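Local structure of putative ABC-transporter ATP-binding protein (Alicyclobacillus acidocaldarius, 1Z47) at residues B[54-58]-B[200-204]; B[60-66]-B[81-87]; B[104-109]-B[126-130]; B[210-216]-B[227-233]. The protein probably binds and hydrolyses ATP as the nucleotide-binding subunit of a putative ABC transporter that imports sulfate. All blocks are in the same frame, centred on the assembly; numbering follows the deposited sequence.

Contact 1 of 4, residues B[54-58]-B[200-204]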
loop_
_atom_site.group_PDB
_atom_site.type_symbol
_atom_site.label_atom_id
_atom_site.label_comp_id
_atom_site.label_asym_id
_atom_site.label_seq_id
_atom_site.Cartn_x
_atom_site.Cartn_y
_atom_site.Cartn_z
ATOM N N LYS B 54 -8.532 -3.154 17.148
ATOM C CA LYS B 54 -9.076 -3.883 16.011
ATOM C C LYS B 54 -8.800 -5.388 16.047
ATOM O O LYS B 54 -9.677 -6.197 15.710
ATOM C CB LYS B 54 -8.567 -3.282 14.674
ATOM C CG LYS B 54 -7.045 -3.408 14.391
ATOM C CD LYS B 54 -6.695 -2.568 13.147
ATOM C CE LYS B 54 -5.290 -2.826 12.575
ATOM N NZ LYS B 54 -4.217 -2.388 13.485
ATOM N N THR B 55 -7.601 -5.786 16.444
ATOM C CA THR B 55 -7.278 -7.214 16.481
ATOM C C THR B 55 -8.001 -7.904 17.647
ATOM O O THR B 55 -8.551 -9.016 17.497
ATOM C CB THR B 55 -5.746 -7.421 16.577
ATOM O OG1 THR B 55 -5.134 -6.844 15.416
ATOM C CG2 THR B 55 -5.384 -8.903 16.623
ATOM N N THR B 56 -8.028 -7.232 18.793
ATOM C CA THR B 56 -8.708 -7.780 19.966
ATOM C C THR B 56 -10.171 -8.034 19.608
ATOM O O THR B 56 -10.714 -9.082 19.952
ATOM C CB THR B 56 -8.616 -6.808 21.152
ATOM O OG1 THR B 56 -7.228 -6.537 21.409
ATOM C CG2 THR B 56 -9.265 -7.427 22.424
ATOM N N ILE B 57 -10.798 -7.088 18.900
ATOM C CA ILE B 57 -12.197 -7.238 18.482
ATOM C C ILE B 57 -12.362 -8.488 17.594
ATOM O O ILE B 57 -13.269 -9.305 17.816
ATOM C CB ILE B 57 -12.693 -5.985 17.715
ATOM C CG1 ILE B 57 -12.902 -4.823 18.714
ATOM C CG2 ILE B 57 -13.974 -6.308 16.930
ATOM C CD1 ILE B 57 -13.391 -3.523 18.072
ATOM N N LEU B 58 -11.501 -8.632 16.581
ATOM C CA LEU B 58 -11.563 -9.805 15.706
ATOM C C LEU B 58 -11.454 -11.076 16.566
ATOM O O LEU B 58 -12.233 -12.021 16.388
ATOM C CB LEU B 58 -10.416 -9.782 14.678
ATOM C CG LEU B 58 -10.671 -10.734 13.518
ATOM C CD1 LEU B 58 -11.628 -10.074 12.517
ATOM C CD2 LEU B 58 -9.330 -11.131 12.868
ATOM N N VAL B 200 -15.443 -10.359 8.304
ATOM C CA VAL B 200 -14.812 -9.257 9.036
ATOM C C VAL B 200 -13.293 -9.405 8.850
ATOM O O VAL B 200 -12.749 -10.497 9.029
ATOM C CB VAL B 200 -15.091 -9.320 10.561
ATOM C CG1 VAL B 200 -14.662 -7.992 11.226
ATOM C CG2 VAL B 200 -16.576 -9.577 10.829
ATOM N N PHE B 201 -12.606 -8.315 8.513
ATOM C CA PHE B 201 -11.158 -8.410 8.342
ATOM C C PHE B 201 -10.497 -7.240 9.060
ATOM O O PHE B 201 -11.112 -6.200 9.264
ATOM C CB PHE B 201 -10.789 -8.433 6.851
ATOM C CG PHE B 201 -11.110 -7.166 6.111
ATOM C CD1 PHE B 201 -10.137 -6.174 5.933
ATOM C CD2 PHE B 201 -12.375 -6.976 5.551
ATOM C CE1 PHE B 201 -10.427 -5.025 5.203
ATOM C CE2 PHE B 201 -12.684 -5.839 4.824
ATOM C CZ PHE B 201 -11.708 -4.850 4.641
ATOM N N VAL B 202 -9.252 -7.441 9.461
ATOM C CA VAL B 202 -8.487 -6.432 10.189
ATOM C C VAL B 202 -7.536 -5.745 9.222
ATOM O O VAL B 202 -6.973 -6.395 8.336
ATOM C CB VAL B 202 -7.682 -7.113 11.329
ATOM C CG1 VAL B 202 -6.540 -6.215 11.802
ATOM C CG2 VAL B 202 -8.638 -7.448 12.510
ATOM N N THR B 203 -7.357 -4.436 9.377
ATOM C CA THR B 203 -6.449 -3.716 8.489
ATOM C C THR B 203 -6.028 -2.334 9.010
ATOM O O THR B 203 -6.786 -1.644 9.693
ATOM C CB THR B 203 -7.071 -3.562 7.076
ATOM O OG1 THR B 203 -6.111 -2.981 6.190
ATOM C CG2 THR B 203 -8.291 -2.688 7.121
ATOM N N HIS B 204 -4.800 -1.939 8.696
ATOM C CA HIS B 204 -4.321 -0.624 9.090
ATOM C C HIS B 204 -4.149 0.230 7.829
ATOM O O HIS B 204 -3.615 1.348 7.878
ATOM C CB HIS B 204 -3.000 -0.743 9.873
ATOM C CG HIS B 204 -1.932 -1.521 9.156
ATOM N ND1 HIS B 204 -1.318 -1.065 8.011
ATOM C CD2 HIS B 204 -1.363 -2.721 9.435
ATOM C CE1 HIS B 204 -0.416 -1.947 7.613
ATOM N NE2 HIS B 204 -0.423 -2.961 8.462
#

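Contact 2 of 4, residues B[60-66]-B[81-87]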
loop_
_atom_site.group_PDB
_atom_site.type_symbol
_atom_site.label_atom_id
_atom_site.label_comp_id
_atom_site.label_asym_id
_atom_site.label_seq_id
_atom_site.Cartn_x
_atom_site.Cartn_y
_atom_site.Cartn_z
ATOM N N LEU B 60 -12.196 -11.376 19.714
ATOM C CA LEU B 60 -13.374 -11.481 20.593
ATOM C C LEU B 60 -14.514 -12.158 19.831
ATOM O O LEU B 60 -15.352 -12.828 20.431
ATOM C CB LEU B 60 -13.873 -10.104 21.052
ATOM C CG LEU B 60 -13.576 -9.506 22.432
ATOM C CD1 LEU B 60 -13.660 -10.586 23.504
ATOM C CD2 LEU B 60 -12.226 -8.861 22.448
ATOM N N ILE B 61 -14.559 -11.957 18.514
ATOM C CA ILE B 61 -15.594 -12.574 17.691
ATOM C C ILE B 61 -15.271 -14.066 17.519
ATOM O O ILE B 61 -16.173 -14.917 17.452
ATOM C CB ILE B 61 -15.675 -11.927 16.292
ATOM C CG1 ILE B 61 -16.052 -10.451 16.404
ATOM C CG2 ILE B 61 -16.713 -12.661 15.441
ATOM C CD1 ILE B 61 -16.042 -9.710 15.065
ATOM N N ALA B 62 -13.978 -14.380 17.456
ATOM C CA ALA B 62 -13.533 -15.766 17.290
ATOM C C ALA B 62 -13.691 -16.584 18.570
ATOM O O ALA B 62 -13.929 -17.789 18.530
ATOM C CB ALA B 62 -12.075 -15.793 16.840
ATOM N N GLY B 63 -13.560 -15.928 19.711
ATOM C CA GLY B 63 -13.670 -16.635 20.964
ATOM C C GLY B 63 -12.274 -16.874 21.478
ATOM O O GLY B 63 -12.086 -17.491 22.512
ATOM N N LEU B 64 -11.283 -16.371 20.744
ATOM C CA LEU B 64 -9.890 -16.523 21.154
ATOM C C LEU B 64 -9.633 -15.660 22.382
ATOM O O LEU B 64 -8.677 -15.877 23.116
ATOM C CB LEU B 64 -8.954 -16.118 20.013
ATOM C CG LEU B 64 -8.927 -17.149 18.880
ATOM C CD1 LEU B 64 -8.306 -16.542 17.625
ATOM C CD2 LEU B 64 -8.148 -18.389 19.353
ATOM N N GLU B 65 -10.505 -14.675 22.586
ATOM C CA GLU B 65 -10.427 -13.768 23.727
ATOM C C GLU B 65 -11.833 -13.661 24.288
ATOM O O GLU B 65 -12.808 -13.842 23.562
ATOM C CB GLU B 65 -9.965 -12.378 23.285
ATOM C CG GLU B 65 -8.544 -12.322 22.760
ATOM C CD GLU B 65 -7.513 -12.454 23.862
ATOM O OE1 GLU B 65 -6.305 -12.497 23.542
ATOM O OE2 GLU B 65 -7.908 -12.510 25.048
ATOM N N ARG B 66 -11.936 -13.359 25.577
ATOM C CA ARG B 66 -13.240 -13.222 26.207
ATOM C C ARG B 66 -13.363 -11.839 26.844
ATOM O O ARG B 66 -12.429 -11.360 27.492
ATOM C CB ARG B 66 -13.421 -14.296 27.273
ATOM C CG ARG B 66 -14.848 -14.778 27.404
ATOM C CD ARG B 66 -15.033 -16.134 26.722
ATOM N NE ARG B 66 -14.343 -17.212 27.436
ATOM C CZ ARG B 66 -14.403 -18.495 27.087
ATOM N NH1 ARG B 66 -15.121 -18.860 26.032
ATOM N NH2 ARG B 66 -13.747 -19.412 27.786
ATOM N N ASP B 81 -19.513 -16.801 26.100
ATOM C CA ASP B 81 -18.734 -17.803 26.812
ATOM C C ASP B 81 -18.494 -19.112 26.060
ATOM O O ASP B 81 -18.109 -20.120 26.655
ATOM C CB ASP B 81 -19.391 -18.073 28.168
ATOM C CG ASP B 81 -19.424 -16.831 29.054
ATOM O OD1 ASP B 81 -20.145 -16.839 30.076
ATOM O OD2 ASP B 81 -18.722 -15.844 28.728
ATOM N N LEU B 82 -18.695 -19.099 24.749
ATOM C CA LEU B 82 -18.468 -20.308 23.971
ATOM C C LEU B 82 -17.092 -20.262 23.311
ATOM O O LEU B 82 -16.635 -19.196 22.891
ATOM C CB LEU B 82 -19.556 -20.459 22.905
ATOM C CG LEU B 82 -20.975 -20.574 23.465
ATOM C CD1 LEU B 82 -21.989 -20.552 22.335
ATOM C CD2 LEU B 82 -21.083 -21.854 24.283
ATOM N N PRO B 83 -16.398 -21.416 23.241
ATOM C CA PRO B 83 -15.071 -21.465 22.614
ATOM C C PRO B 83 -15.150 -21.313 21.088
ATOM O O PRO B 83 -16.222 -21.419 20.492
ATOM C CB PRO B 83 -14.538 -22.833 23.045
ATOM C CG PRO B 83 -15.783 -23.650 23.160
ATOM C CD PRO B 83 -16.715 -22.705 23.878
ATOM N N PRO B 84 -14.010 -21.055 20.438
ATOM C CA PRO B 84 -13.972 -20.890 18.982
ATOM C C PRO B 84 -14.652 -22.040 18.247
ATOM O O PRO B 84 -15.443 -21.828 17.325
ATOM C CB PRO B 84 -12.476 -20.828 18.688
ATOM C CG PRO B 84 -11.920 -20.208 19.929
ATOM C CD PRO B 84 -12.658 -20.951 21.010
ATOM N N GLN B 85 -14.325 -23.260 18.664
ATOM C CA GLN B 85 -14.877 -24.472 18.063
ATOM C C GLN B 85 -16.410 -24.485 18.112
ATOM O O GLN B 85 -17.066 -25.019 17.213
ATOM C CB GLN B 85 -14.345 -25.696 18.810
ATOM C CG GLN B 85 -14.913 -25.813 20.219
ATOM C CD GLN B 85 -14.349 -26.981 20.999
ATOM O OE1 GLN B 85 -13.164 -26.999 21.336
ATOM N NE2 GLN B 85 -15.195 -27.964 21.292
ATOM N N LYS B 86 -16.962 -23.887 19.166
ATOM C CA LYS B 86 -18.403 -23.834 19.386
ATOM C C LYS B 86 -19.129 -22.728 18.621
ATOM O O LYS B 86 -20.363 -22.633 18.671
ATOM C CB LYS B 86 -18.672 -23.685 20.889
ATOM C CG LYS B 86 -20.143 -23.690 21.293
ATOM C CD LYS B 86 -20.855 -24.974 20.867
ATOM C CE LYS B 86 -22.226 -25.085 21.534
ATOM N NZ LYS B 86 -22.113 -25.247 23.023
ATOM N N ARG B 87 -18.383 -21.890 17.911
ATOM C CA ARG B 87 -19.018 -20.811 17.164
ATOM C C ARG B 87 -19.070 -21.137 15.681
ATOM O O ARG B 87 -18.264 -21.918 15.175
ATOM C CB ARG B 87 -18.274 -19.488 17.400
ATOM C CG ARG B 87 -18.109 -19.132 18.878
ATOM C CD ARG B 87 -17.539 -17.728 19.085
ATOM N NE ARG B 87 -17.360 -17.414 20.503
ATOM C CZ ARG B 87 -17.054 -16.206 20.977
ATOM N NH1 ARG B 87 -16.890 -15.181 20.147
ATOM N NH2 ARG B 87 -16.919 -16.022 22.285
HETATM O O HOH W 1 -15.389 -13.529 23.146
#

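Contact 3 of 4, residues B[104-109]-B[126-130]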
loop_
_atom_site.group_PDB
_atom_site.type_symbol
_atom_site.label_atom_id
_atom_site.label_comp_id
_atom_site.label_asym_id
_atom_site.label_seq_id
_atom_site.Cartn_x
_atom_site.Cartn_y
_atom_site.Cartn_z
ATOM N N VAL B 104 -3.573 -30.613 -0.971
ATOM C CA VAL B 104 -4.534 -29.549 -1.008
ATOM C C VAL B 104 -5.893 -30.163 -0.705
ATOM O O VAL B 104 -6.622 -29.684 0.175
ATOM C CB VAL B 104 -4.504 -28.906 -2.378
ATOM C CG1 VAL B 104 -5.728 -27.983 -2.572
ATOM C CG2 VAL B 104 -3.175 -28.118 -2.525
ATOM N N TYR B 105 -6.218 -31.253 -1.384
ATOM C CA TYR B 105 -7.514 -31.908 -1.156
ATOM C C TYR B 105 -7.751 -32.220 0.320
ATOM O O TYR B 105 -8.834 -31.966 0.875
ATOM C CB TYR B 105 -7.599 -33.222 -1.941
ATOM C CG TYR B 105 -8.914 -33.959 -1.748
ATOM C CD1 TYR B 105 -9.906 -33.921 -2.728
ATOM C CD2 TYR B 105 -9.162 -34.695 -0.593
ATOM C CE1 TYR B 105 -11.119 -34.607 -2.564
ATOM C CE2 TYR B 105 -10.362 -35.376 -0.416
ATOM C CZ TYR B 105 -11.335 -35.327 -1.410
ATOM O OH TYR B 105 -12.524 -36.004 -1.242
ATOM N N ASP B 106 -6.755 -32.797 0.963
ATOM C CA ASP B 106 -6.930 -33.173 2.360
ATOM C C ASP B 106 -6.928 -31.992 3.306
ATOM O O ASP B 106 -7.597 -32.030 4.340
ATOM C CB ASP B 106 -5.883 -34.210 2.761
ATOM C CG ASP B 106 -6.152 -35.555 2.133
ATOM O OD1 ASP B 106 -7.294 -35.773 1.675
ATOM O OD2 ASP B 106 -5.241 -36.399 2.102
ATOM N N ASN B 107 -6.192 -30.941 2.950
ATOM C CA ASN B 107 -6.166 -29.737 3.774
ATOM C C ASN B 107 -7.569 -29.151 3.812
ATOM O O ASN B 107 -8.059 -28.760 4.870
ATOM C CB ASN B 107 -5.222 -28.696 3.185
ATOM C CG ASN B 107 -3.885 -28.666 3.887
ATOM O OD1 ASN B 107 -3.751 -28.081 4.965
ATOM N ND2 ASN B 107 -2.887 -29.310 3.289
ATOM N N VAL B 108 -8.207 -29.109 2.643
ATOM C CA VAL B 108 -9.555 -28.560 2.505
ATOM C C VAL B 108 -10.689 -29.414 3.076
ATOM O O VAL B 108 -11.703 -28.870 3.501
ATOM C CB VAL B 108 -9.877 -28.250 1.020
ATOM C CG1 VAL B 108 -11.360 -27.960 0.843
ATOM C CG2 VAL B 108 -9.061 -27.049 0.561
ATOM N N SER B 109 -10.528 -30.736 3.098
ATOM C CA SER B 109 -11.591 -31.600 3.608
ATOM C C SER B 109 -11.598 -31.642 5.133
ATOM O O SER B 109 -12.592 -32.024 5.748
ATOM C CB SER B 109 -11.464 -33.022 3.032
ATOM O OG SER B 109 -10.364 -33.721 3.577
ATOM N N VAL B 126 -15.828 -30.896 -1.114
ATOM C CA VAL B 126 -14.437 -30.525 -1.389
ATOM C C VAL B 126 -14.210 -30.205 -2.849
ATOM O O VAL B 126 -13.644 -29.159 -3.186
ATOM C CB VAL B 126 -13.479 -31.625 -0.928
ATOM C CG1 VAL B 126 -12.016 -31.296 -1.355
ATOM C CG2 VAL B 126 -13.594 -31.766 0.578
ATOM N N ARG B 127 -14.677 -31.076 -3.733
ATOM C CA ARG B 127 -14.480 -30.837 -5.147
ATOM C C ARG B 127 -15.156 -29.557 -5.561
ATOM O O ARG B 127 -14.682 -28.849 -6.458
ATOM C CB ARG B 127 -14.994 -32.032 -5.960
ATOM C CG ARG B 127 -14.267 -33.303 -5.548
ATOM C CD ARG B 127 -14.502 -34.486 -6.463
ATOM N NE ARG B 127 -13.844 -35.677 -5.916
ATOM C CZ ARG B 127 -12.525 -35.834 -5.802
ATOM N NH1 ARG B 127 -11.688 -34.882 -6.206
ATOM N NH2 ARG B 127 -12.042 -36.947 -5.258
ATOM N N GLU B 128 -16.260 -29.259 -4.884
ATOM C CA GLU B 128 -17.029 -28.055 -5.142
ATOM C C GLU B 128 -16.147 -26.834 -4.868
ATOM O O GLU B 128 -16.017 -25.953 -5.707
ATOM C CB GLU B 128 -18.248 -28.014 -4.208
ATOM C CG GLU B 128 -19.250 -26.901 -4.517
ATOM C CD GLU B 128 -20.141 -26.531 -3.326
ATOM O OE1 GLU B 128 -20.616 -27.436 -2.593
ATOM O OE2 GLU B 128 -20.379 -25.316 -3.128
ATOM N N LEU B 129 -15.570 -26.791 -3.671
ATOM C CA LEU B 129 -14.719 -25.679 -3.268
ATOM C C LEU B 129 -13.477 -25.540 -4.149
ATOM O O LEU B 129 -13.124 -24.435 -4.571
ATOM C CB LEU B 129 -14.309 -25.848 -1.805
ATOM C CG LEU B 129 -15.455 -25.658 -0.814
ATOM C CD1 LEU B 129 -15.031 -26.114 0.574
ATOM C CD2 LEU B 129 -15.867 -24.192 -0.822
ATOM N N LEU B 130 -12.828 -26.662 -4.446
ATOM C CA LEU B 130 -11.617 -26.624 -5.267
ATOM C C LEU B 130 -11.845 -26.049 -6.663
ATOM O O LEU B 130 -11.027 -25.266 -7.151
ATOM C CB LEU B 130 -10.976 -28.024 -5.360
ATOM C CG LEU B 130 -10.467 -28.625 -4.044
ATOM C CD1 LEU B 130 -9.835 -29.983 -4.336
ATOM C CD2 LEU B 130 -9.450 -27.694 -3.375
#

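Contact 4 of 4, residues B[210-216]-B[227-233]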
loop_
_atom_site.group_PDB
_atom_site.type_symbol
_atom_site.label_atom_id
_atom_site.label_comp_id
_atom_site.label_asym_id
_atom_site.label_seq_id
_atom_site.Cartn_x
_atom_site.Cartn_y
_atom_site.Cartn_z
ATOM N N LEU B 210 -11.505 0.876 1.992
ATOM C CA LEU B 210 -12.438 1.490 1.043
ATOM C C LEU B 210 -12.700 0.577 -0.144
ATOM O O LEU B 210 -13.809 0.532 -0.690
ATOM C CB LEU B 210 -11.889 2.812 0.489
ATOM C CG LEU B 210 -11.644 3.991 1.443
ATOM C CD1 LEU B 210 -10.916 5.103 0.664
ATOM C CD2 LEU B 210 -12.958 4.507 2.028
ATOM N N GLU B 211 -11.660 -0.136 -0.552
ATOM C CA GLU B 211 -11.756 -1.010 -1.701
ATOM C C GLU B 211 -12.651 -2.231 -1.576
ATOM O O GLU B 211 -13.395 -2.556 -2.511
ATOM C CB GLU B 211 -10.375 -1.491 -2.095
ATOM C CG GLU B 211 -10.441 -2.614 -3.101
ATOM C CD GLU B 211 -9.877 -2.235 -4.441
ATOM O OE1 GLU B 211 -9.944 -1.043 -4.826
ATOM O OE2 GLU B 211 -9.377 -3.149 -5.119
ATOM N N VAL B 212 -12.579 -2.928 -0.446
ATOM C CA VAL B 212 -13.371 -4.139 -0.326
ATOM C C VAL B 212 -14.502 -4.169 0.685
ATOM O O VAL B 212 -15.381 -5.008 0.565
ATOM C CB VAL B 212 -12.462 -5.377 -0.063
ATOM C CG1 VAL B 212 -11.390 -5.491 -1.153
ATOM C CG2 VAL B 212 -11.823 -5.273 1.283
ATOM N N ALA B 213 -14.515 -3.261 1.656
ATOM C CA ALA B 213 -15.576 -3.316 2.672
ATOM C C ALA B 213 -16.914 -2.671 2.318
ATOM O O ALA B 213 -16.970 -1.671 1.586
ATOM C CB ALA B 213 -15.061 -2.732 3.981
ATOM N N ASP B 214 -17.991 -3.266 2.833
ATOM C CA ASP B 214 -19.338 -2.716 2.651
ATOM C C ASP B 214 -19.416 -1.524 3.610
ATOM O O ASP B 214 -19.878 -0.446 3.237
ATOM C CB ASP B 214 -20.386 -3.770 2.994
ATOM C CG ASP B 214 -20.395 -4.913 1.988
ATOM O OD1 ASP B 214 -20.347 -6.079 2.410
ATOM O OD2 ASP B 214 -20.460 -4.613 0.789
ATOM N N ARG B 215 -18.960 -1.740 4.837
ATOM C CA ARG B 215 -18.876 -0.684 5.853
ATOM C C ARG B 215 -17.574 -0.832 6.641
ATOM O O ARG B 215 -17.049 -1.934 6.839
ATOM C CB ARG B 215 -20.064 -0.697 6.829
ATOM C CG ARG B 215 -21.364 -0.148 6.213
ATOM C CD ARG B 215 -22.414 0.055 7.275
ATOM N NE ARG B 215 -22.754 -1.203 7.925
ATOM C CZ ARG B 215 -23.337 -1.297 9.107
ATOM N NH1 ARG B 215 -23.643 -0.189 9.787
ATOM N NH2 ARG B 215 -23.628 -2.493 9.603
ATOM N N VAL B 216 -17.080 0.295 7.117
ATOM C CA VAL B 216 -15.819 0.339 7.842
ATOM C C VAL B 216 -16.005 0.767 9.286
ATOM O O VAL B 216 -16.689 1.764 9.562
ATOM C CB VAL B 216 -14.875 1.346 7.150
ATOM C CG1 VAL B 216 -13.509 1.382 7.843
ATOM C CG2 VAL B 216 -14.736 0.972 5.680
ATOM N N PHE B 227 -18.678 4.229 12.079
ATOM C CA PHE B 227 -19.010 2.961 11.449
ATOM C C PHE B 227 -19.912 3.334 10.286
ATOM O O PHE B 227 -21.079 3.666 10.478
ATOM C CB PHE B 227 -19.721 2.068 12.475
ATOM C CG PHE B 227 -20.027 0.675 11.982
ATOM C CD1 PHE B 227 -19.147 0.007 11.121
ATOM C CD2 PHE B 227 -21.185 0.022 12.401
ATOM C CE1 PHE B 227 -19.423 -1.296 10.685
ATOM C CE2 PHE B 227 -21.469 -1.278 11.968
ATOM C CZ PHE B 227 -20.583 -1.935 11.108
ATOM N N GLY B 228 -19.352 3.339 9.082
ATOM C CA GLY B 228 -20.120 3.712 7.914
ATOM C C GLY B 228 -19.548 3.190 6.608
ATOM O O GLY B 228 -18.528 2.495 6.597
ATOM N N THR B 229 -20.208 3.527 5.499
ATOM C CA THR B 229 -19.758 3.097 4.190
ATOM C C THR B 229 -18.506 3.859 3.796
ATOM O O THR B 229 -18.194 4.892 4.380
ATOM C CB THR B 229 -20.778 3.395 3.116
ATOM O OG1 THR B 229 -20.866 4.811 2.958
ATOM C CG2 THR B 229 -22.158 2.807 3.477
ATOM N N PRO B 230 -17.777 3.361 2.786
ATOM C CA PRO B 230 -16.553 4.013 2.317
ATOM C C PRO B 230 -16.810 5.483 2.010
ATOM O O PRO B 230 -16.017 6.359 2.365
ATOM C CB PRO B 230 -16.211 3.218 1.053
ATOM C CG PRO B 230 -16.588 1.834 1.443
ATOM C CD PRO B 230 -17.955 2.058 2.116
ATOM N N GLU B 231 -17.928 5.755 1.345
ATOM C CA GLU B 231 -18.250 7.122 1.001
ATOM C C GLU B 231 -18.549 7.904 2.269
ATOM O O GLU B 231 -18.092 9.031 2.418
ATOM C CB GLU B 231 -19.439 7.184 0.045
ATOM C CG GLU B 231 -19.619 8.579 -0.526
ATOM C CD GLU B 231 -20.783 8.685 -1.483
ATOM O OE1 GLU B 231 -21.108 9.828 -1.886
ATOM O OE2 GLU B 231 -21.361 7.633 -1.828
ATOM N N GLU B 232 -19.291 7.290 3.187
ATOM C CA GLU B 232 -19.620 7.944 4.432
ATOM C C GLU B 232 -18.358 8.382 5.184
ATOM O O GLU B 232 -18.184 9.574 5.466
ATOM C CB GLU B 232 -20.483 7.021 5.305
ATOM C CG GLU B 232 -21.967 7.093 4.911
ATOM C CD GLU B 232 -22.858 6.043 5.561
ATOM O OE1 GLU B 232 -24.084 6.102 5.305
ATOM O OE2 GLU B 232 -22.364 5.170 6.310
ATOM N N VAL B 233 -17.467 7.434 5.478
ATOM C CA VAL B 233 -16.257 7.779 6.224
ATOM C C VAL B 233 -15.311 8.729 5.496
ATOM O O VAL B 233 -14.570 9.461 6.144
ATOM C CB VAL B 233 -15.480 6.520 6.676
ATOM C CG1 VAL B 233 -16.331 5.731 7.644
ATOM C CG2 VAL B 233 -15.082 5.674 5.466
HETATM O O HOH W 2 -23.248 2.437 9.548
#

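Contact 1 of 4, residues B[54-58]-B[200-204]
V202 fills the groove between K54 and L58, which lie one helical turn apart, and its two methyls divide the work. CG2 is squeezed between the helix backbone and L58, 3.6 Å from K54 O and equally close to L58 CB. CG1, held anti to the backbone N (chi1 161°), reaches the lysine chain instead, 3.7 Å from K54 CE. Lower down, L58 CD1 slides past V200 and touches V200 CG1 at 3.9 Å. The helix axis runs nearly antiparallel to the strand, at 158°, with 8.5 Å between the two. This is a P-loop NTPase core: K54 and T55 fit the Walker A pattern, and their helix packs on strand 198-203 of the central sheet. Toward H204 the packing thins. T55 contributes only OG1, 3.9 Å from V202 CG1, while the lysine passes by its aliphatic part, with CE 3.5 Å from T203 O. A bend at chi4 (-67°) turns NZ toward weak bonds with G48 O and P49 O. H204, at the position of the H-loop histidine of ABC ATPases, offers just its CB to K54 CE, 4.1 Å away; its ND1 is hydrogen-bonded to T178 of the second subunit.

Contact 2 of 4, residues B[60-66]-B[81-87]
An arginine from the loop ahead of strand 89-93 meets backbone carbonyls at the C-terminal end of helix 54-62, the helix that follows the probable P-loop. R87 does the reaching: its chain is extended from CG to NE, and NH1 lands 2.8 Å from L60 O, with an N-H...O angle of 144°. The same nitrogen makes a weaker bond to I61 O. The helix ends at A62; G63, with a phi of 101°, turns the chain away and brings its CA over the centre of the R87 guanidinium, 3.4 Å above the plane. On its own segment the arginine is held side-on, NE and NH2 both donating to L82 O; the longer of these bonds, from NH2 to L82 O, measures 3.2 Å. Five N-H...O bonds to protein carbonyls and water therefore fix the rotation of this planar group. Water 1 accepts from R87 NH2 and donates to L60 O and E65 O, tying the residues beyond the helix to the same guanidinium. R66 approaches more loosely, its bent chain bringing L82 O to the guanidinium edge without a hydrogen bond. P84 packs on the last turn, its CA making a C-H...O contact of 3.1 Å with A62 O.

Contact 3 of 4, residues B[104-109]-B[126-130]
Y105 and V126 meet because each sends its key branch anti to its own backbone N: the tyrosine its ring, at chi1 180°, and the valine its CG1. That methyl settles over one face of the ring as a CH-pi contact, V126 CG1 lying 3.9 Å from the centroid of the Y105 ring, displaced toward CD1-CE1. R127 uses an extended chain to carry its guanidinium to the CD1-CE1 side of the ring, across the ring plane from the valine methyl. There Y105 CE1 lies 3.4 Å above the guanidinium plane of R127, near its rim, and the two planes are inclined by 42°. The other methyl of V126 presses on the end of helix 104-109, with CG2 only 3.5 Å from S109 CB, slightly tighter than usual. Deeper in, V108 parts its methyls, CG1 toward V126 and L129, CG2 toward L130. L130 CD2 also reaches V104 CG1, at 3.8 Å. The contact is thus largely apolar, between helices whose axes cross at 112° and approach to 9.9 Å. Both belong to the ABC ATPase helical region, where V104 and V108 also pack on V154 of helix 148-160, whose first turn includes the end of the probable LSGGQ signature motif beginning at L146.

Contact 4 of 4, residues B[210-216]-B[227-233]
V216 and G228 form an antiparallel hydrogen-bonded pair, the shorter and straighter bond being V216 N to G228 O, 2.7 Å and nearly straight at 174°. The return bond, G228 N to V216 O, is longer at 3.1 Å. Immediately after this pair, T229 and E232 make a capping box at the start of helix 230-235: E232 N donates to T229 OG1 at 2.9 Å, and T229 N to E232 OE2. Outward, R215 lays one guanidinium face against F227 CE2, which stands 2.9 Å above the guanidinium plane, toward its rim, with ring and guanidinium planes 37° apart. Water 2 accepts from R215 NH1 and donates to F227 O, while E42 and Q37 hold the other two nitrogens. P230 packs against the preceding helix, its CB 3.6 Å from L210 CD2; beyond, E211 pairs with K309 of the second subunit. With a bond at each nitrogen, the guanidinium is fixed in rotation, and its charge, probably balanced by E42, could polarise the aromatic ring beside it.

From the N terminus, helix 54-62 comes first, and its opening turns await strand 198-203, so contact 1 closes a long loop of 141 residues. Within that loop lie contact 2, which joins the far end of the same helix to the loop before strand 89-93, and contact 3, which joins two helices further along; these follow in series and do not cross. Contact 4 starts after contact 1 has closed and completes a short hairpin at the sheet edge. Contacts 1 and 2 touch through V200 and I61, contacts 1 and 4 through F201 and V212. Contact 3 stands apart in the helical region, its centre about 27 Å from that of contact 1.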